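Local structure of tyrosine recombinase XerH (Helicobacter pylori, 5JK0) at residues D[202-207]-D[217-222]; D[328-333]-D[340-345]. The protein cuts and rejoins recombining DNA molecules as a site-specific tyrosine recombinase and takes part in chromosome segregation. All coordinates share one frame; numbering follows the deposited sequence.

Interaction 1. Residues D[202-207]-D[217-222]; sequences RLLIKI and EALQLK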
ATOM      1  N   ARG D 202     -40.399  18.807  -8.069  1.00 45.03           N
ATOM      2  CA  ARG D 202     -40.454  17.651  -8.956  1.00 45.76           C
ATOM      3  C   ARG D 202     -39.532  17.841 -10.154  1.00 45.07           C
ATOM      4  O   ARG D 202     -38.792  16.932 -10.525  1.00 44.31           O
ATOM      5  CB  ARG D 202     -41.884  17.390  -9.429  1.00 49.64           C
ATOM      6  CG  ARG D 202     -42.774  16.743  -8.383  1.00 52.09           C
ATOM      7  CD  ARG D 202     -43.960  16.051  -9.031  1.00 56.48           C
ATOM      8  NE  ARG D 202     -44.776  16.977  -9.810  1.00 61.05           N
ATOM      9  CZ  ARG D 202     -45.721  16.597 -10.664  1.00 66.39           C
ATOM     10  NH1 ARG D 202     -46.420  17.506 -11.330  1.00 69.12           N
ATOM     11  NH2 ARG D 202     -45.967  15.309 -10.854  1.00 68.18           N
ATOM     12  N   LEU D 203     -39.575  19.029 -10.751  1.00 46.04           N
ATOM     13  CA  LEU D 203     -38.728  19.340 -11.897  1.00 45.98           C
ATOM     14  C   LEU D 203     -37.249  19.308 -11.519  1.00 43.88           C
ATOM     15  O   LEU D 203     -36.418  18.820 -12.280  1.00 44.30           O
ATOM     16  CB  LEU D 203     -39.093  20.708 -12.478  1.00 47.84           C
ATOM     17  CG  LEU D 203     -38.256  21.189 -13.666  1.00 48.81           C
ATOM     18  CD1 LEU D 203     -38.353  20.215 -14.831  1.00 49.49           C
ATOM     19  CD2 LEU D 203     -38.683  22.584 -14.095  1.00 50.62           C
ATOM     20  N   LEU D 204     -36.932  19.825 -10.336  1.00 42.84           N
ATOM     21  CA  LEU D 204     -35.552  19.885  -9.862  1.00 40.74           C
ATOM     22  C   LEU D 204     -34.946  18.498  -9.681  1.00 39.72           C
ATOM     23  O   LEU D 204     -33.837  18.229 -10.145  1.00 38.88           O
ATOM     24  CB  LEU D 204     -35.478  20.660  -8.544  1.00 39.29           C
ATOM     25  CG  LEU D 204     -34.114  20.712  -7.850  1.00 35.98           C
ATOM     26  CD1 LEU D 204     -33.070  21.345  -8.757  1.00 35.79           C
ATOM     27  CD2 LEU D 204     -34.209  21.466  -6.533  1.00 36.01           C
ATOM     28  N   ILE D 205     -35.681  17.621  -9.006  1.00 39.44           N
ATOM     29  CA  ILE D 205     -35.189  16.284  -8.690  1.00 38.86           C
ATOM     30  C   ILE D 205     -35.105  15.398  -9.932  1.00 41.17           C
ATOM     31  O   ILE D 205     -34.145  14.645 -10.095  1.00 42.27           O
ATOM     32  CB  ILE D 205     -36.079  15.605  -7.626  1.00 38.33           C
ATOM     33  CG1 ILE D 205     -36.063  16.422  -6.332  1.00 37.72           C
ATOM     34  CG2 ILE D 205     -35.611  14.184  -7.353  1.00 36.52           C
ATOM     35  CD1 ILE D 205     -36.828  15.790  -5.193  1.00 37.99           C
ATOM     36  N   LYS D 206     -36.094  15.501 -10.813  1.00 43.74           N
ATOM     37  CA  LYS D 206     -36.122  14.670 -12.016  1.00 44.31           C
ATOM     38  C   LYS D 206     -34.951  14.964 -12.953  1.00 42.50           C
ATOM     39  O   LYS D 206     -34.379  14.045 -13.539  1.00 42.01           O
ATOM     40  CB  LYS D 206     -37.443  14.845 -12.764  1.00 47.46           C
ATOM     41  CG  LYS D 206     -38.615  14.164 -12.081  1.00 49.24           C
ATOM     42  CD  LYS D 206     -39.778  13.943 -13.030  1.00 53.00           C
ATOM     43  CE  LYS D 206     -40.932  13.262 -12.311  1.00 54.87           C
ATOM     44  NZ  LYS D 206     -41.715  12.370 -13.210  1.00 57.57           N
ATOM     45  N   ILE D 207     -34.597  16.238 -13.093  1.00 42.11           N
ATOM     46  CA  ILE D 207     -33.473  16.624 -13.941  1.00 41.15           C
ATOM     47  C   ILE D 207     -32.173  16.012 -13.417  1.00 39.46           C
ATOM     48  O   ILE D 207     -31.324  15.572 -14.193  1.00 35.94           O
ATOM     49  CB  ILE D 207     -33.338  18.159 -14.032  1.00 41.04           C
ATOM     50  CG1 ILE D 207     -34.522  18.751 -14.797  1.00 43.20           C
ATOM     51  CG2 ILE D 207     -32.036  18.550 -14.716  1.00 39.50           C
ATOM     52  CD1 ILE D 207     -34.478  20.258 -14.927  1.00 41.99           C
ATOM     53  N   GLU D 217     -24.900  22.159  -9.426  1.00 34.46           N
ATOM     54  CA  GLU D 217     -25.090  22.370 -10.857  1.00 35.67           C
ATOM     55  C   GLU D 217     -26.566  22.566 -11.194  1.00 33.07           C
ATOM     56  O   GLU D 217     -26.916  23.407 -12.022  1.00 34.52           O
ATOM     57  CB  GLU D 217     -24.521  21.196 -11.657  1.00 34.72           C
ATOM     58  CG  GLU D 217     -23.005  21.084 -11.607  1.00 34.25           C
ATOM     59  CD  GLU D 217     -22.476  19.937 -12.446  1.00 33.77           C
ATOM     60  OE1 GLU D 217     -23.106  18.859 -12.449  1.00 34.52           O
ATOM     61  OE2 GLU D 217     -21.432  20.117 -13.108  1.00 33.27           O
ATOM     62  N   ALA D 218     -27.426  21.790 -10.545  1.00 32.57           N
ATOM     63  CA  ALA D 218     -28.863  21.886 -10.773  1.00 36.58           C
ATOM     64  C   ALA D 218     -29.440  23.148 -10.140  1.00 37.46           C
ATOM     65  O   ALA D 218     -30.360  23.760 -10.680  1.00 39.25           O
ATOM     66  CB  ALA D 218     -29.570  20.652 -10.231  1.00 33.09           C
ATOM     67  N   LEU D 219     -28.887  23.533  -8.993  1.00 36.94           N
ATOM     68  CA  LEU D 219     -29.381  24.687  -8.251  1.00 39.24           C
ATOM     69  C   LEU D 219     -28.985  26.010  -8.906  1.00 40.94           C
ATOM     70  O   LEU D 219     -29.590  27.047  -8.636  1.00 38.05           O
ATOM     71  CB  LEU D 219     -28.868  24.647  -6.810  1.00 37.55           C
ATOM     72  CG  LEU D 219     -29.368  23.491  -5.940  1.00 36.26           C
ATOM     73  CD1 LEU D 219     -28.676  23.500  -4.585  1.00 35.23           C
ATOM     74  CD2 LEU D 219     -30.876  23.561  -5.776  1.00 37.28           C
ATOM     75  N   GLN D 220     -27.970  25.969  -9.763  1.00 36.24           N
ATOM     76  CA  GLN D 220     -27.476  27.179 -10.416  1.00 39.67           C
ATOM     77  C   GLN D 220     -27.865  27.249 -11.892  1.00 40.79           C
ATOM     78  O   GLN D 220     -27.359  28.092 -12.634  1.00 42.46           O
ATOM     79  CB  GLN D 220     -25.956  27.275 -10.274  1.00 39.95           C
ATOM     80  CG  GLN D 220     -25.494  27.712  -8.897  1.00 41.65           C
ATOM     81  CD  GLN D 220     -25.903  29.139  -8.576  1.00 45.85           C
ATOM     82  OE1 GLN D 220     -25.682  30.054  -9.370  1.00 47.81           O
ATOM     83  NE2 GLN D 220     -26.513  29.331  -7.411  1.00 46.52           N
ATOM     84  N   LEU D 221     -28.764  26.365 -12.313  1.00 39.90           N
ATOM     85  CA  LEU D 221     -29.237  26.357 -13.694  1.00 41.72           C
ATOM     86  C   LEU D 221     -29.976  27.645 -14.034  1.00 44.41           C
ATOM     87  O   LEU D 221     -30.721  28.180 -13.213  1.00 45.57           O
ATOM     88  CB  LEU D 221     -30.146  25.154 -13.948  1.00 41.05           C
ATOM     89  CG  LEU D 221     -29.473  23.785 -14.046  1.00 39.75           C
ATOM     90  CD1 LEU D 221     -30.501  22.710 -14.359  1.00 39.95           C
ATOM     91  CD2 LEU D 221     -28.375  23.805 -15.099  1.00 39.60           C
ATOM     92  N   LYS D 222     -29.764  28.139 -15.248  1.00 46.46           N
ATOM     93  CA  LYS D 222     -30.432  29.350 -15.703  1.00 49.42           C
ATOM     94  C   LYS D 222     -31.230  29.086 -16.976  1.00 51.53           C
ATOM     95  O   LYS D 222     -30.871  28.224 -17.777  1.00 50.63           O
ATOM     96  CB  LYS D 222     -29.413  30.470 -15.923  1.00 50.43           C
ATOM     97  CG  LYS D 222     -28.777  30.968 -14.634  1.00 49.68           C
ATOM     98  CD  LYS D 222     -27.760  32.064 -14.892  1.00 52.68           C
ATOM     99  CE  LYS D 222     -27.225  32.632 -13.585  1.00 53.28           C
ATOM    100  NZ  LYS D 222     -26.638  31.575 -12.714  1.00 51.18           N
TER
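Leu-204 reaches Ala-218 and Leu-219 because its CG lies trans to the backbone N (chi1 175°), while the CG of Leu-219 is trans to its own carbonyl carbon (chi1 -65°). These torsions matter, since the CB of Leu-219 starts off pointing away from helix 198-211 and only the outer part of the chain turns back to it. CD1 of Leu-204 rests 3.9 Å from CB of Ala-218, whereas CD2 of Leu-204 meets CD2 of Leu-219 at 4.0 Å, so one leucine fork touches two successive residues. The two leucine side chains run obliquely past each other. One turn further along, Ile-207 makes a looser approach, its CG2 lying 4.4 Å from CD1 of Leu-221. The backbones are closest at Leu-204 and Ala-218, whose CA atoms are 7.0 Å apart, a spacing that the small methyl of Ala-218 permits. Phe-276 and Leu-289 also lie against Leu-204. The contact joins helix 198-211 to helix 215-219 in the recombinase domain, the latter helix following the predicted active-site Arg-214, whose side chain is about 7 Å from that of Ala-218. All five touching residues are buried, with 176 Å² of surface lost between the segments. The side chains that meet are apolar and no hydrogen bond or salt bridge crosses, so the fit of methyl groups, not a directional bond, sets how the helices lie.

Interaction 2. Residues D[328-333]-D[340-345]; sequences ILVQEA and NTSRIY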
ATOM      1  N   ILE D 328     -15.391   6.343 -21.738  1.00 43.73           N
ATOM      2  CA  ILE D 328     -15.269   7.717 -22.220  1.00 41.67           C
ATOM      3  C   ILE D 328     -16.619   8.431 -22.146  1.00 40.49           C
ATOM      4  O   ILE D 328     -16.694   9.608 -21.786  1.00 38.96           O
ATOM      5  CB  ILE D 328     -14.733   7.763 -23.667  1.00 42.87           C
ATOM      6  CG1 ILE D 328     -13.337   7.140 -23.739  1.00 43.01           C
ATOM      7  CG2 ILE D 328     -14.692   9.193 -24.184  1.00 42.61           C
ATOM      8  CD1 ILE D 328     -12.282   7.914 -22.979  1.00 42.11           C
ATOM      9  N   LEU D 329     -17.683   7.705 -22.475  1.00 41.16           N
ATOM     10  CA  LEU D 329     -19.037   8.249 -22.420  1.00 41.73           C
ATOM     11  C   LEU D 329     -19.426   8.621 -20.991  1.00 40.48           C
ATOM     12  O   LEU D 329     -20.107   9.619 -20.765  1.00 40.43           O
ATOM     13  CB  LEU D 329     -20.039   7.246 -22.994  1.00 43.59           C
ATOM     14  CG  LEU D 329     -21.506   7.680 -23.033  1.00 45.44           C
ATOM     15  CD1 LEU D 329     -21.669   8.934 -23.878  1.00 46.33           C
ATOM     16  CD2 LEU D 329     -22.387   6.556 -23.559  1.00 47.10           C
ATOM     17  N   VAL D 330     -18.988   7.809 -20.034  1.00 39.60           N
ATOM     18  CA  VAL D 330     -19.243   8.074 -18.622  1.00 39.38           C
ATOM     19  C   VAL D 330     -18.558   9.365 -18.189  1.00 39.79           C
ATOM     20  O   VAL D 330     -19.150  10.192 -17.494  1.00 41.59           O
ATOM     21  CB  VAL D 330     -18.759   6.911 -17.733  1.00 38.52           C
ATOM     22  CG1 VAL D 330     -18.835   7.290 -16.259  1.00 38.18           C
ATOM     23  CG2 VAL D 330     -19.575   5.658 -18.009  1.00 39.06           C
ATOM     24  N   GLN D 331     -17.311   9.534 -18.616  1.00 38.95           N
ATOM     25  CA  GLN D 331     -16.536  10.724 -18.285  1.00 38.13           C
ATOM     26  C   GLN D 331     -17.188  11.993 -18.824  1.00 36.66           C
ATOM     27  O   GLN D 331     -17.319  12.987 -18.109  1.00 35.05           O
ATOM     28  CB  GLN D 331     -15.115  10.604 -18.832  1.00 38.95           C
ATOM     29  CG  GLN D 331     -14.254  11.824 -18.562  1.00 40.84           C
ATOM     30  CD  GLN D 331     -12.903  11.751 -19.247  1.00 42.47           C
ATOM     31  OE1 GLN D 331     -12.741  11.064 -20.255  1.00 43.34           O
ATOM     32  NE2 GLN D 331     -11.925  12.462 -18.698  1.00 43.03           N
ATOM     33  N   GLU D 332     -17.596  11.950 -20.088  1.00 36.86           N
ATOM     34  CA  GLU D 332     -18.177  13.113 -20.750  1.00 37.87           C
ATOM     35  C   GLU D 332     -19.560  13.457 -20.206  1.00 36.97           C
ATOM     36  O   GLU D 332     -19.925  14.630 -20.114  1.00 37.63           O
ATOM     37  CB  GLU D 332     -18.252  12.876 -22.260  1.00 39.22           C
ATOM     38  CG  GLU D 332     -16.898  12.684 -22.922  1.00 41.59           C
ATOM     39  CD  GLU D 332     -16.101  13.972 -23.007  1.00 43.56           C
ATOM     40  OE1 GLU D 332     -16.717  15.058 -22.985  1.00 43.26           O
ATOM     41  OE2 GLU D 332     -14.857  13.899 -23.096  1.00 45.03           O
ATOM     42  N   ALA D 333     -20.329  12.434 -19.847  1.00 35.75           N
ATOM     43  CA  ALA D 333     -21.683  12.639 -19.344  1.00 39.48           C
ATOM     44  C   ALA D 333     -21.681  13.147 -17.907  1.00 38.61           C
ATOM     45  O   ALA D 333     -22.519  13.966 -17.529  1.00 39.35           O
ATOM     46  CB  ALA D 333     -22.485  11.351 -19.447  1.00 37.12           C
ATOM     47  N   ASN D 340      -9.857   8.112 -13.626  1.00 44.70           N
ATOM     48  CA  ASN D 340      -9.711   7.307 -12.420  1.00 46.22           C
ATOM     49  C   ASN D 340     -10.985   7.357 -11.587  1.00 44.79           C
ATOM     50  O   ASN D 340     -11.251   6.466 -10.781  1.00 45.68           O
ATOM     51  CB  ASN D 340      -8.517   7.781 -11.592  1.00 48.30           C
ATOM     52  CG  ASN D 340      -7.196   7.582 -12.307  1.00 51.39           C
ATOM     53  OD1 ASN D 340      -7.035   6.645 -13.089  1.00 52.94           O
ATOM     54  ND2 ASN D 340      -6.240   8.466 -12.041  1.00 52.57           N
ATOM     55  N   THR D 341     -11.768   8.412 -11.792  1.00 43.62           N
ATOM     56  CA  THR D 341     -13.061   8.558 -11.135  1.00 42.97           C
ATOM     57  C   THR D 341     -14.113   7.713 -11.846  1.00 44.75           C
ATOM     58  O   THR D 341     -14.926   7.046 -11.207  1.00 44.78           O
ATOM     59  CB  THR D 341     -13.516  10.031 -11.111  1.00 43.39           C
ATOM     60  OG1 THR D 341     -12.520  10.831 -10.462  1.00 44.26           O
ATOM     61  CG2 THR D 341     -14.839  10.174 -10.373  1.00 43.04           C
ATOM     62  N   SER D 342     -14.082   7.745 -13.175  1.00 45.82           N
ATOM     63  CA  SER D 342     -15.028   6.991 -13.992  1.00 46.92           C
ATOM     64  C   SER D 342     -14.828   5.485 -13.841  1.00 47.71           C
ATOM     65  O   SER D 342     -15.774   4.708 -13.964  1.00 47.61           O
ATOM     66  CB  SER D 342     -14.896   7.389 -15.464  1.00 46.76           C
ATOM     67  OG  SER D 342     -15.073   8.785 -15.635  1.00 47.17           O
ATOM     68  N   ARG D 343     -13.588   5.088 -13.571  1.00 49.57           N
ATOM     69  CA  ARG D 343     -13.228   3.680 -13.442  1.00 51.46           C
ATOM     70  C   ARG D 343     -13.939   3.009 -12.267  1.00 52.82           C
ATOM     71  O   ARG D 343     -14.159   1.797 -12.273  1.00 53.25           O
ATOM     72  CB  ARG D 343     -11.710   3.543 -13.289  1.00 53.07           C
ATOM     73  CG  ARG D 343     -11.206   2.113 -13.207  1.00 55.84           C
ATOM     74  CD  ARG D 343      -9.700   2.068 -13.015  1.00 58.92           C
ATOM     75  NE  ARG D 343      -9.220   0.708 -12.792  1.00 62.25           N
ATOM     76  CZ  ARG D 343      -8.867  -0.128 -13.763  1.00 65.76           C
ATOM     77  NH1 ARG D 343      -8.444  -1.349 -13.466  1.00 67.57           N
ATOM     78  NH2 ARG D 343      -8.938   0.256 -15.031  1.00 66.98           N
ATOM     79  N   ILE D 344     -14.301   3.806 -11.266  1.00 53.84           N
ATOM     80  CA  ILE D 344     -14.961   3.300 -10.065  1.00 53.93           C
ATOM     81  C   ILE D 344     -16.272   2.584 -10.394  1.00 54.01           C
ATOM     82  O   ILE D 344     -16.628   1.592  -9.755  1.00 53.35           O
ATOM     83  CB  ILE D 344     -15.239   4.440  -9.062  1.00 54.17           C
ATOM     84  CG1 ILE D 344     -13.941   5.170  -8.713  1.00 55.28           C
ATOM     85  CG2 ILE D 344     -15.899   3.908  -7.799  1.00 54.14           C
ATOM     86  CD1 ILE D 344     -14.120   6.293  -7.712  1.00 56.06           C
ATOM     87  N   TYR D 345     -16.975   3.075 -11.411  1.00 54.95           N
ATOM     88  CA  TYR D 345     -18.275   2.524 -11.779  1.00 56.41           C
ATOM     89  C   TYR D 345     -18.160   1.298 -12.685  1.00 59.30           C
ATOM     90  O   TYR D 345     -19.107   0.948 -13.391  1.00 60.35           O
ATOM     91  CB  TYR D 345     -19.128   3.596 -12.461  1.00 56.03           C
ATOM     92  CG  TYR D 345     -19.309   4.842 -11.626  1.00 55.31           C
ATOM     93  CD1 TYR D 345     -20.218   4.871 -10.576  1.00 55.53           C
ATOM     94  CD2 TYR D 345     -18.569   5.989 -11.884  1.00 55.03           C
ATOM     95  CE1 TYR D 345     -20.387   6.007  -9.806  1.00 55.75           C
ATOM     96  CE2 TYR D 345     -18.731   7.130 -11.120  1.00 55.54           C
ATOM     97  CZ  TYR D 345     -19.641   7.134 -10.083  1.00 56.00           C
ATOM     98  OH  TYR D 345     -19.807   8.267  -9.319  1.00 56.54           O
TER
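Ser-342 faces Val-330 and Gln-331 where helix 327-334 meets the short, weakly bonded helix 339-342, and these three residues account for most of the 130 Å² buried here. The backbones are closest at Gln-331 and Ser-342, with CA atoms 5.9 Å apart. Val-330 turns CG1 to the serine: trans to the backbone N (chi1 171°), this methyl lies 4.0 Å from CB of Ser-342. OG of Ser-342 lies against the root of the Gln-331 side chain, 3.6 Å from CA and 3.7 Å from CB of Gln-331. From there the extended Gln-331 chain leads away from the hydroxyl, making weak hydrogen bonds through NE2 to the His-336 carbonyl and through OE1 to Arg-343 of the second subunit. No hydrogen bond links the segments; the polar demand of OG is met by ND1 of His-336, a predicted active-site residue. Tyr-345 points its CB toward helix 327-334, but CD2 of Tyr-345 stops 4.6 Å from CG1 of Val-330; its OH is hydrogen-bonded to ND1 of His-314. Thr-341 OG1 binds a DNA phosphate. This pairing of a helix with the segment 340-345 carrying Tyr-345, the predicted nucleophile, beside His-336, belongs to the catalytic domain of tyrosine recombinases.

Both contacts belong to the tyrosine recombinase catalytic region and follow one another in series, the 202-207/217-222 pair closing before 328-333/340-345 opens. Their centres are 22 Å apart and their nearest atoms about 7 Å, so they do not touch. Interaction 1 joins helix 198-211 to helix 215-219, and interaction 2 joins helix 327-334 to the short, weakly bonded helix 339-342; the three-stranded antiparallel sheet lies between them in sequence. Arg-245 bridges the two, forming a salt bridge with Glu-217 and a hydrogen bond to the carbonyl O of Ala-333. Predicted catalytic residues lie near both: Arg-214 beside interaction 1, His-336 and Tyr-345 at interaction 2, consistent with one active site assembled from distant parts of the chain.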